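Long-range contact in nucleoprotein (PDB 4H5Q), which encapsidates the viral genomic RNA, forming ring-shaped hexamers that shield it from nucleases and make the template for transcription and replication: residues 28-33 / 94-99. Numbering follows the deposited sequence.
Sequences FAYQGF and EGNPSR. With nucleotides of chain D.
With chi1 of Tyr30 at -170°, CG trans to the backbone N, the ring swings out so that its hydroxyl reaches Asn96, OH lying 2.9 Å from ND2. The amide nitrogen meets the rim of the ring roughly level with it, amide and ring planes 78° apart. One face of Tyr30 lies over the base of nucleotide DT10 of chain D, whose N1 is centred 4.0 Å off the ring; this cover of the ring fits the tyrosine's established part in RNA binding. Asn96 continues the nucleic-acid surface: its ND2 is 3.3 Å from the methyl C7 of DT11 of chain D, and Gly95 O comes to 3.0 Å from O4 of DT12 of chain D. Asn96 OD1 is taken by Lys74 of the second subunit, with a weak bond from Arg106 of its own chain. Farther along, Arg99 bends at chi3, bringing one guanidinium face against the amide of Gln31, the planes 37° apart. The aliphatic part of Arg99 packs on the backbone of Gly32, CG lying 3.3 Å from the carbonyl O. Met75 of the second subunit packs on Arg99; Asn96 touches both the nucleotides and Lys74 of that subunit. This surface contact joins the loop between helices 18-28 and 35-46 to the loop between helices 77-90 and 104-110, the last of which supplies Arg106 and Ala109 to pack against Phe33.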
ATOM      1  N   PHE B  28      29.316 -20.655 -20.814  1.00 48.90           N
ATOM      2  CA  PHE B  28      29.169 -19.468 -19.972  1.00 47.40           C
ATOM      3  C   PHE B  28      28.036 -19.581 -18.949  1.00 48.85           C
ATOM      4  O   PHE B  28      27.918 -18.698 -18.091  1.00 47.41           O
ATOM      5  CB  PHE B  28      28.937 -18.225 -20.851  1.00 48.57           C
ATOM      6  CG  PHE B  28      30.033 -17.919 -21.847  1.00 50.80           C
ATOM      7  CD1 PHE B  28      31.374 -17.957 -21.469  1.00 54.74           C
ATOM      8  CD2 PHE B  28      29.723 -17.530 -23.144  1.00 52.58           C
ATOM      9  CE1 PHE B  28      32.384 -17.661 -22.386  1.00 55.89           C
ATOM     10  CE2 PHE B  28      30.734 -17.224 -24.059  1.00 55.85           C
ATOM     11  CZ  PHE B  28      32.057 -17.297 -23.677  1.00 54.71           C
ATOM     12  N   ALA B  29      27.218 -20.651 -19.029  1.00 44.95           N
ATOM     13  CA  ALA B  29      26.073 -20.913 -18.145  1.00 44.83           C
ATOM     14  C   ALA B  29      26.440 -20.820 -16.656  1.00 50.93           C
ATOM     15  O   ALA B  29      27.549 -21.196 -16.272  1.00 52.05           O
ATOM     16  CB  ALA B  29      25.499 -22.289 -18.438  1.00 45.77           C
ATOM     17  N   TYR B  30      25.521 -20.294 -15.824  1.00 47.51           N
ATOM     18  CA  TYR B  30      25.738 -20.146 -14.376  1.00 47.47           C
ATOM     19  C   TYR B  30      26.052 -21.509 -13.746  1.00 53.99           C
ATOM     20  O   TYR B  30      25.282 -22.468 -13.885  1.00 53.85           O
ATOM     21  CB  TYR B  30      24.515 -19.494 -13.710  1.00 47.53           C
ATOM     22  CG  TYR B  30      24.694 -19.065 -12.265  1.00 48.86           C
ATOM     23  CD1 TYR B  30      24.933 -17.733 -11.938  1.00 50.21           C
ATOM     24  CD2 TYR B  30      24.564 -19.979 -11.222  1.00 50.45           C
ATOM     25  CE1 TYR B  30      25.092 -17.330 -10.611  1.00 51.64           C
ATOM     26  CE2 TYR B  30      24.737 -19.592  -9.892  1.00 52.13           C
ATOM     27  CZ  TYR B  30      24.994 -18.263  -9.588  1.00 58.64           C
ATOM     28  OH  TYR B  30      25.122 -17.864  -8.272  1.00 57.35           O
ATOM     29  N   GLN B  31      27.209 -21.592 -13.086  1.00 52.17           N
ATOM     30  CA  GLN B  31      27.656 -22.817 -12.453  1.00 53.14           C
ATOM     31  C   GLN B  31      28.149 -22.490 -11.052  1.00 61.22           C
ATOM     32  O   GLN B  31      29.353 -22.341 -10.814  1.00 61.99           O
ATOM     33  CB  GLN B  31      28.732 -23.532 -13.308  1.00 53.57           C
ATOM     34  CG  GLN B  31      28.903 -25.003 -12.933  1.00 57.63           C
ATOM     35  CD  GLN B  31      29.927 -25.768 -13.736  1.00 78.12           C
ATOM     36  OE1 GLN B  31      29.626 -26.772 -14.396  1.00 74.78           O
ATOM     37  NE2 GLN B  31      31.177 -25.393 -13.602  1.00 72.77           N
ATOM     38  N   GLY B  32      27.201 -22.394 -10.127  1.00 59.79           N
ATOM     39  CA  GLY B  32      27.507 -22.155  -8.722  1.00 62.09           C
ATOM     40  C   GLY B  32      28.372 -23.262  -8.140  1.00 69.30           C
ATOM     41  O   GLY B  32      29.154 -23.042  -7.200  1.00 71.22           O
ATOM     42  N   PHE B  33      28.245 -24.463  -8.747  1.00 64.51           N
ATOM     43  CA  PHE B  33      28.933 -25.699  -8.402  1.00 64.70           C
ATOM     44  C   PHE B  33      28.845 -26.689  -9.536  1.00 66.23           C
ATOM     45  O   PHE B  33      27.877 -26.709 -10.300  1.00 64.78           O
ATOM     46  CB  PHE B  33      28.302 -26.333  -7.146  1.00 67.96           C
ATOM     47  CG  PHE B  33      26.925 -26.912  -7.398  1.00 68.66           C
ATOM     48  CD1 PHE B  33      25.806 -26.088  -7.462  1.00 68.98           C
ATOM     49  CD2 PHE B  33      26.757 -28.275  -7.639  1.00 70.99           C
ATOM     50  CE1 PHE B  33      24.548 -26.620  -7.714  1.00 69.44           C
ATOM     51  CE2 PHE B  33      25.495 -28.806  -7.894  1.00 73.03           C
ATOM     52  CZ  PHE B  33      24.402 -27.973  -7.936  1.00 69.99           C
ATOM     53  N   GLU B  94      26.044 -21.804   4.305  1.00 52.78           N
ATOM     54  CA  GLU B  94      24.709 -21.310   3.949  1.00 53.77           C
ATOM     55  C   GLU B  94      24.858 -20.481   2.660  1.00 60.70           C
ATOM     56  O   GLU B  94      25.969 -20.039   2.341  1.00 61.05           O
ATOM     57  CB  GLU B  94      24.047 -20.470   5.075  1.00 56.13           C
ATOM     58  CG  GLU B  94      24.233 -20.930   6.517  1.00 71.19           C
ATOM     59  CD  GLU B  94      23.421 -20.167   7.558  1.00100.23           C
ATOM     60  OE1 GLU B  94      23.155 -18.958   7.351  1.00101.47           O
ATOM     61  OE2 GLU B  94      23.056 -20.782   8.587  1.00 86.46           O
ATOM     62  N   GLY B  95      23.756 -20.289   1.942  1.00 59.02           N
ATOM     63  CA  GLY B  95      23.725 -19.471   0.735  1.00 61.58           C
ATOM     64  C   GLY B  95      24.489 -19.994  -0.459  1.00 67.66           C
ATOM     65  O   GLY B  95      24.381 -21.179  -0.788  1.00 67.24           O
ATOM     66  N   ASN B  96      25.249 -19.092  -1.123  1.00 66.22           N
ATOM     67  CA  ASN B  96      26.020 -19.371  -2.333  1.00 66.84           C
ATOM     68  C   ASN B  96      27.537 -19.115  -2.113  1.00 72.43           C
ATOM     69  O   ASN B  96      28.052 -18.058  -2.495  1.00 74.78           O
ATOM     70  CB  ASN B  96      25.481 -18.511  -3.491  1.00 69.86           C
ATOM     71  CG  ASN B  96      25.607 -19.138  -4.856  1.00 95.06           C
ATOM     72  OD1 ASN B  96      26.655 -19.664  -5.254  1.00 93.99           O
ATOM     73  ND2 ASN B  96      24.563 -19.003  -5.642  1.00 84.77           N
ATOM     74  N   PRO B  97      28.284 -20.072  -1.511  1.00 67.02           N
ATOM     75  CA  PRO B  97      29.725 -19.848  -1.311  1.00 67.75           C
ATOM     76  C   PRO B  97      30.536 -20.183  -2.567  1.00 72.97           C
ATOM     77  O   PRO B  97      29.966 -20.306  -3.652  1.00 72.54           O
ATOM     78  CB  PRO B  97      30.059 -20.780  -0.145  1.00 67.77           C
ATOM     79  CG  PRO B  97      29.038 -21.846  -0.189  1.00 69.80           C
ATOM     80  CD  PRO B  97      27.864 -21.389  -0.993  1.00 65.73           C
ATOM     81  N   SER B  98      31.869 -20.309  -2.423  1.00 71.39           N
ATOM     82  CA  SER B  98      32.775 -20.691  -3.507  1.00 72.87           C
ATOM     83  C   SER B  98      32.397 -22.092  -4.047  1.00 75.37           C
ATOM     84  O   SER B  98      31.580 -22.779  -3.440  1.00 74.46           O
ATOM     85  CB  SER B  98      34.231 -20.645  -3.040  1.00 79.65           C
ATOM     86  OG  SER B  98      34.383 -20.985  -1.671  1.00 92.35           O
ATOM     87  N   ARG B  99      32.963 -22.498  -5.186  1.00 72.37           N
ATOM     88  CA  ARG B  99      32.626 -23.753  -5.866  1.00 70.70           C
ATOM     89  C   ARG B  99      33.169 -25.045  -5.155  1.00 72.53           C
ATOM     90  O   ARG B  99      32.533 -26.096  -5.287  1.00 70.34           O
ATOM     91  CB  ARG B  99      33.064 -23.685  -7.342  1.00 73.49           C
ATOM     92  CG  ARG B  99      32.280 -22.610  -8.156  1.00 82.45           C
ATOM     93  CD  ARG B  99      32.605 -22.527  -9.644  1.00 79.91           C
ATOM     94  NE  ARG B  99      32.651 -23.853 -10.261  1.00 85.65           N
ATOM     95  CZ  ARG B  99      33.510 -24.214 -11.207  1.00105.47           C
ATOM     96  NH1 ARG B  99      34.377 -23.334 -11.700  1.00103.71           N
ATOM     97  NH2 ARG B  99      33.502 -25.451 -11.680  1.00 86.92           N
TER
ATOM     98  P    DT D  10      22.442 -13.423 -11.307  1.00 65.47           P
ATOM     99  OP1  DT D  10      22.725 -12.216 -10.490  1.00 64.82           O
ATOM    100  OP2  DT D  10      23.581 -14.161 -11.929  1.00 66.31           O
ATOM    101  O5'  DT D  10      21.609 -14.504 -10.474  1.00 69.44           O
ATOM    102  C5'  DT D  10      20.666 -14.195  -9.452  1.00 73.19           C
ATOM    103  C4'  DT D  10      20.382 -15.437  -8.622  1.00 76.80           C
ATOM    104  O4'  DT D  10      19.894 -16.480  -9.497  1.00 77.44           O
ATOM    105  C3'  DT D  10      21.570 -16.016  -7.864  1.00 80.17           C
ATOM    106  O3'  DT D  10      21.246 -16.291  -6.499  1.00 84.84           O
ATOM    107  C2'  DT D  10      21.927 -17.288  -8.614  1.00 78.99           C
ATOM    108  C1'  DT D  10      20.647 -17.661  -9.336  1.00 77.92           C
ATOM    109  N1   DT D  10      20.868 -18.334 -10.660  1.00 77.73           N
ATOM    110  C2   DT D  10      20.901 -19.723 -10.700  1.00 78.58           C
ATOM    111  O2   DT D  10      20.727 -20.449  -9.716  1.00 79.05           O
ATOM    112  N3   DT D  10      21.094 -20.245 -11.969  1.00 78.33           N
ATOM    113  C4   DT D  10      21.236 -19.552 -13.169  1.00 77.68           C
ATOM    114  O4   DT D  10      21.420 -20.216 -14.201  1.00 77.34           O
ATOM    115  C5   DT D  10      21.233 -18.091 -13.045  1.00 77.07           C
ATOM    116  C7   DT D  10      21.432 -17.168 -14.224  1.00 76.24           C
ATOM    117  C6   DT D  10      21.038 -17.575 -11.816  1.00 77.24           C
ATOM    118  P    DT D  12      17.763 -15.874  -0.498  1.00 98.32           P
ATOM    119  OP1  DT D  12      16.857 -14.959   0.240  1.00 98.05           O
ATOM    120  OP2  DT D  12      19.233 -15.726  -0.332  1.00 98.57           O
ATOM    121  O5'  DT D  12      17.355 -17.378  -0.128  1.00 97.51           O
ATOM    122  C5'  DT D  12      16.014 -17.844  -0.036  1.00 96.60           C
ATOM    123  C4'  DT D  12      16.015 -19.357   0.061  1.00 96.24           C
ATOM    124  O4'  DT D  12      16.607 -19.938  -1.124  1.00 96.60           O
ATOM    125  C3'  DT D  12      16.726 -19.946   1.277  1.00 95.55           C
ATOM    126  O3'  DT D  12      15.728 -20.435   2.137  1.00 93.68           O
ATOM    127  C2'  DT D  12      17.548 -21.114   0.747  1.00 96.37           C
ATOM    128  C1'  DT D  12      17.512 -20.966  -0.765  1.00 96.90           C
ATOM    129  N1   DT D  12      18.873 -20.752  -1.364  1.00 97.65           N
ATOM    130  C2   DT D  12      19.507 -21.835  -1.962  1.00 97.94           C
ATOM    131  O2   DT D  12      19.011 -22.949  -2.041  1.00 97.66           O
ATOM    132  N3   DT D  12      20.752 -21.554  -2.497  1.00 98.57           N
ATOM    133  C4   DT D  12      21.421 -20.327  -2.474  1.00 98.98           C
ATOM    134  O4   DT D  12      22.536 -20.251  -2.996  1.00 99.24           O
ATOM    135  C5   DT D  12      20.709 -19.238  -1.814  1.00 98.70           C
ATOM    136  C7   DT D  12      21.305 -17.859  -1.720  1.00 98.67           C
ATOM    137  C6   DT D  12      19.493 -19.503  -1.295  1.00 98.17           C
ATOM    138  P    DT D  11      21.779 -15.361  -5.300  1.00 89.33           P
ATOM    139  OP1  DT D  11      22.035 -13.968  -5.769  1.00 89.34           O
ATOM    140  OP2  DT D  11      22.874 -16.079  -4.601  1.00 89.42           O
ATOM    141  O5'  DT D  11      20.488 -15.385  -4.345  1.00 92.53           O
ATOM    142  C5'  DT D  11      19.219 -14.824  -4.708  1.00 94.87           C
ATOM    143  C4'  DT D  11      18.056 -15.782  -4.460  1.00 97.42           C
ATOM    144  O4'  DT D  11      17.985 -16.788  -5.501  1.00 98.64           O
ATOM    145  C3'  DT D  11      17.967 -16.561  -3.141  1.00 98.41           C
ATOM    146  O3'  DT D  11      17.437 -15.748  -2.071  1.00 98.59           O
ATOM    147  C2'  DT D  11      16.943 -17.620  -3.535  1.00 99.02           C
ATOM    148  C1'  DT D  11      17.259 -17.900  -5.003  1.00 99.91           C
ATOM    149  N1   DT D  11      17.999 -19.199  -5.246  1.00102.19           N
ATOM    150  C2   DT D  11      17.344 -20.427  -5.061  1.00103.55           C
ATOM    151  O2   DT D  11      16.178 -20.557  -4.686  1.00103.72           O
ATOM    152  N3   DT D  11      18.137 -21.537  -5.323  1.00104.12           N
ATOM    153  C4   DT D  11      19.469 -21.554  -5.745  1.00103.83           C
ATOM    154  O4   DT D  11      20.021 -22.643  -5.927  1.00104.05           O
ATOM    155  C5   DT D  11      20.084 -20.244  -5.911  1.00103.06           C
ATOM    156  C7   DT D  11      21.509 -20.113  -6.351  1.00102.70           C
ATOM    157  C6   DT D  11      19.336 -19.154  -5.655  1.00102.68           C
TER